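Local coordinates for protein prefoldin beta subunit 1 (Thermococcus sp., PDB 2ZQM) that acts as a molecular chaperone that can stabilise a range of proteins, and seems to work without ATP in archaeal de novo protein folding, at residues A[48-51]-A[52-55]; A[101-104]-A[105-109]. All blocks are in the same frame, centred on the assembly; numbering follows the deposited sequence.

Two local arrangements lie toward the two ends of one long hairpin of helices. Contact 1 (48-51 with 52-55) turns the chain from helix 6-47 into the small beta hairpin, where a second subunit packs; a glycerol, probably from the crystallisation liquor, is bound at D52. Contact 2 (101-104 with 105-109) covers about two and a half turns of helix 68-111, with no other protein chain of the assembly against it. The centres of contact 1 and contact 2 are about 57 Å apart, on opposite sides of the chain's centre, and the nearest atoms of contact 1 and contact 2 about 44 Å. As in other prefoldins, the distal coiled-coil region is probably where non-native proteins are held.

Contact 1 (A[48-51]-A[52-55]); sequences SLPD and DAVV
P50 and A53 close a type I beta turn, with D51 and D52 at its two corners. The amide of A53 reaches back to P50 O, N to O 2.9 Å, and the N-H points well at its target (157°). It approaches from above the carbonyl plane, 51° out of it, and so does not lie along a lone pair. A water molecule donates to both D51 O and A53 O, the latter across 2.6 Å from the water oxygen, so it ties a corner carbonyl to the chain leaving the turn.

This turn belongs to the connection between helix 6-47 and strand 55-59, the place where a prefoldin beta subunit passes from coiled coil to beta hairpin. V55 already takes part in the sheet: it is hydrogen-bonded through its backbone to T66 within the chain and pairs with a strand of the second subunit, so the sheet continues across the interface.

L49, P50, A53 and V55 make a small apolar seam beside the turn. A53 CB lies 3.8 Å from P50 CG, at the proline ring, and 3.9 Å from L49 CB. Further along, L49 reaches toward the strand with CD1, which stands 4.3 Å from V55 CG2; V64 of the second subunit packs on both of these residues. The aspartates are directed outward from the corners, but D52 bends back. Its CG sits between the backbone N and the carbonyl carbon (chi1 69°), which brings OD1 to 3.5 Å from P50 CB, a van der Waals approach to the proline ring. Upstream, L49 O accepts a hydrogen bond from K68 NZ, joining this loop to the first turn of helix 68-111.

Contact 2 (A[101-104]-A[105-109]); sequences KELT and AQIQS
The amide of Q108 presents one face to T104, whose methyl and carbonyl oxygen both lie over it. The methyl carbon, T104 CG2, is 3.7 Å from Q108 OE1, while T104 O is 3.7 Å from Q108 CD. The two side chains run side by side and point the same way. The first torsion of T104 (-66°, to OG1) sets OG1 anti to the carbonyl carbon, where it is hydrogen-bonded to L100 O, and leaves CG2 anti to the backbone N, alongside the extended Q108. The amide of Q106 is covered differently. L103 CD1 rests above one of its faces, 4.2 Å from Q106 NE2, the two side chains crossing at about a right angle. E102 O lies closer to the amide plane, beside CG and OE1; with Q106 CG at 3.0 Å from E102 O, this is a close carbon approach and not a hydrogen bond.

Beneath these groups runs the regular alpha-helical ladder, i to i+4, in which the amides of A105, Q106, I107 and Q108 bond to the carbonyls of K101, E102, L103 and T104. The step from I107 N to L103 O is 3.0 Å with an N-H angle of 162°. I107 also lays its side chain against the same carbonyl, CG1 at 3.3 Å from L103 O, and its CD1 meets L103 CG at 4.2 Å.

L103 and I107, one turn apart, contribute an apolar strip on the face turned to helix 6-47, as expected in a coiled coil. On this side M11 of helix 6-47 touches L103, Q106 and I107, and L15 touches T104, which places the contact in the antiparallel two-helix coiled coil.

Contact 1 (A[48-51]-A[52-55])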
loop_
_atom_site.group_PDB
_atom_site.type_symbol
_atom_site.label_atom_id
_atom_site.label_comp_id
_atom_site.label_asym_id
_atom_site.label_seq_id
_atom_site.Cartn_x
_atom_site.Cartn_y
_atom_site.Cartn_z
ATOM N N SER A 48 -0.789 -22.984 22.920
ATOM C CA SER A 48 -0.008 -23.029 24.157
ATOM C C SER A 48 -0.753 -22.460 25.365
ATOM O O SER A 48 -0.283 -22.582 26.496
ATOM C CB SER A 48 1.334 -22.300 23.981
ATOM O OG SER A 48 1.173 -20.891 23.982
ATOM N N LEU A 49 -1.913 -21.844 25.138
ATOM C CA LEU A 49 -2.706 -21.273 26.229
ATOM C C LEU A 49 -3.425 -22.322 27.083
ATOM O O LEU A 49 -3.744 -23.415 26.602
ATOM C CB LEU A 49 -3.775 -20.335 25.669
ATOM C CG LEU A 49 -3.329 -19.130 24.845
ATOM C CD1 LEU A 49 -4.553 -18.435 24.297
ATOM C CD2 LEU A 49 -2.514 -18.189 25.705
ATOM N N PRO A 50 -3.696 -22.002 28.364
ATOM C CA PRO A 50 -4.398 -22.982 29.193
ATOM C C PRO A 50 -5.804 -23.097 28.616
ATOM O O PRO A 50 -6.332 -22.122 28.076
ATOM C CB PRO A 50 -4.358 -22.354 30.591
ATOM C CG PRO A 50 -4.240 -20.895 30.328
ATOM C CD PRO A 50 -3.279 -20.837 29.164
ATOM N N ASP A 51 -6.400 -24.281 28.713
ATOM C CA ASP A 51 -7.732 -24.521 28.153
ATOM C C ASP A 51 -8.820 -23.532 28.575
ATOM O O ASP A 51 -9.775 -23.291 27.831
ATOM C CB ASP A 51 -8.186 -25.950 28.476
ATOM C CG ASP A 51 -9.496 -26.325 27.781
ATOM O OD1 ASP A 51 -9.557 -26.261 26.532
ATOM O OD2 ASP A 51 -10.463 -26.688 28.485
ATOM N N ASP A 52 -8.669 -22.945 29.755
ATOM C CA ASP A 52 -9.660 -22.001 30.268
ATOM C C ASP A 52 -9.265 -20.545 30.025
ATOM O O ASP A 52 -9.869 -19.630 30.582
ATOM C CB ASP A 52 -9.859 -22.231 31.773
ATOM C CG ASP A 52 -8.638 -21.838 32.598
ATOM O OD1 ASP A 52 -7.502 -22.175 32.203
ATOM O OD2 ASP A 52 -8.815 -21.197 33.657
ATOM N N ALA A 53 -8.249 -20.334 29.198
ATOM C CA ALA A 53 -7.789 -18.980 28.911
ATOM C C ALA A 53 -8.909 -18.179 28.279
ATOM O O ALA A 53 -9.696 -18.716 27.510
ATOM C CB ALA A 53 -6.601 -19.022 27.969
ATOM N N VAL A 54 -8.992 -16.899 28.618
ATOM C CA VAL A 54 -10.004 -16.028 28.030
ATOM C C VAL A 54 -9.542 -15.614 26.623
ATOM O O VAL A 54 -8.396 -15.198 26.436
ATOM C CB VAL A 54 -10.220 -14.762 28.896
ATOM C CG1 VAL A 54 -8.926 -13.967 29.001
ATOM C CG2 VAL A 54 -11.331 -13.912 28.302
ATOM N N VAL A 55 -10.422 -15.744 25.631
ATOM C CA VAL A 55 -10.071 -15.377 24.263
ATOM C C VAL A 55 -11.189 -14.573 23.596
ATOM O O VAL A 55 -12.357 -14.923 23.709
ATOM C CB VAL A 55 -9.787 -16.642 23.384
ATOM C CG1 VAL A 55 -9.358 -16.221 21.982
ATOM C CG2 VAL A 55 -8.709 -17.503 24.016
HETATM O O HOH W 1 -10.850 -20.729 26.407
#

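Contact 2 (A[101-104]-A[105-109])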
loop_
_atom_site.group_PDB
_atom_site.type_symbol
_atom_site.label_atom_id
_atom_site.label_comp_id
_atom_site.label_asym_id
_atom_site.label_seq_id
_atom_site.Cartn_x
_atom_site.Cartn_y
_atom_site.Cartn_z
ATOM N N LYS A 101 11.874 -24.465 -19.403
ATOM C CA LYS A 101 12.965 -25.407 -19.665
ATOM C C LYS A 101 12.873 -25.921 -21.102
ATOM O O LYS A 101 13.847 -25.902 -21.857
ATOM C CB LYS A 101 12.873 -26.587 -18.690
ATOM C CG LYS A 101 13.855 -27.722 -18.964
ATOM C CD LYS A 101 13.699 -28.841 -17.928
ATOM C CE LYS A 101 14.617 -30.025 -18.227
ATOM N NZ LYS A 101 14.492 -31.138 -17.234
ATOM N N GLU A 102 11.690 -26.385 -21.476
ATOM C CA GLU A 102 11.485 -26.907 -22.811
ATOM C C GLU A 102 11.641 -25.854 -23.905
ATOM O O GLU A 102 12.221 -26.126 -24.955
ATOM C CB GLU A 102 10.114 -27.565 -22.896
ATOM C CG GLU A 102 10.033 -28.865 -22.104
ATOM C CD GLU A 102 8.649 -29.475 -22.128
ATOM O OE1 GLU A 102 7.876 -29.150 -23.057
ATOM O OE2 GLU A 102 8.338 -30.286 -21.225
ATOM N N LEU A 103 11.142 -24.646 -23.675
ATOM C CA LEU A 103 11.268 -23.619 -24.701
ATOM C C LEU A 103 12.720 -23.146 -24.817
ATOM O O LEU A 103 13.196 -22.835 -25.910
ATOM C CB LEU A 103 10.336 -22.436 -24.398
ATOM C CG LEU A 103 10.273 -21.319 -25.448
ATOM C CD1 LEU A 103 9.939 -21.876 -26.829
ATOM C CD2 LEU A 103 9.219 -20.299 -25.012
ATOM N N THR A 104 13.431 -23.091 -23.699
ATOM C CA THR A 104 14.828 -22.678 -23.738
ATOM C C THR A 104 15.627 -23.695 -24.556
ATOM O O THR A 104 16.511 -23.330 -25.332
ATOM C CB THR A 104 15.422 -22.589 -22.322
ATOM O OG1 THR A 104 14.776 -21.530 -21.605
ATOM C CG2 THR A 104 16.923 -22.300 -22.386
ATOM N N ALA A 105 15.303 -24.971 -24.386
ATOM C CA ALA A 105 15.994 -26.033 -25.107
ATOM C C ALA A 105 15.711 -25.948 -26.602
ATOM O O ALA A 105 16.605 -26.171 -27.422
ATOM C CB ALA A 105 15.572 -27.382 -24.570
ATOM N N GLN A 106 14.475 -25.612 -26.964
ATOM C CA GLN A 106 14.117 -25.507 -28.375
ATOM C C GLN A 106 14.853 -24.347 -29.033
ATOM O O GLN A 106 15.319 -24.459 -30.165
ATOM C CB GLN A 106 12.614 -25.315 -28.543
ATOM C CG GLN A 106 11.787 -26.398 -27.895
ATOM C CD GLN A 106 10.303 -26.117 -27.981
ATOM O OE1 GLN A 106 9.535 -26.534 -27.115
ATOM N NE2 GLN A 106 9.885 -25.416 -29.031
ATOM N N ILE A 107 14.949 -23.227 -28.329
ATOM C CA ILE A 107 15.655 -22.071 -28.871
ATOM C C ILE A 107 17.136 -22.413 -29.088
ATOM O O ILE A 107 17.708 -22.105 -30.133
ATOM C CB ILE A 107 15.565 -20.853 -27.916
ATOM C CG1 ILE A 107 14.126 -20.325 -27.875
ATOM C CG2 ILE A 107 16.529 -19.749 -28.380
ATOM C CD1 ILE A 107 13.823 -19.447 -26.645
ATOM N N GLN A 108 17.754 -23.058 -28.101
ATOM C CA GLN A 108 19.170 -23.410 -28.206
ATOM C C GLN A 108 19.417 -24.403 -29.332
ATOM O O GLN A 108 20.436 -24.332 -30.011
ATOM C CB GLN A 108 19.678 -23.977 -26.875
ATOM C CG GLN A 108 19.749 -22.911 -25.781
ATOM C CD GLN A 108 20.121 -23.472 -24.421
ATOM O OE1 GLN A 108 20.393 -22.721 -23.481
ATOM N NE2 GLN A 108 20.128 -24.798 -24.306
ATOM N N SER A 109 18.479 -25.321 -29.527
ATOM C CA SER A 109 18.604 -26.299 -30.594
ATOM C C SER A 109 18.456 -25.610 -31.945
ATOM O O SER A 109 19.190 -25.910 -32.885
ATOM C CB SER A 109 17.540 -27.384 -30.447
ATOM O OG SER A 109 17.627 -28.311 -31.511
#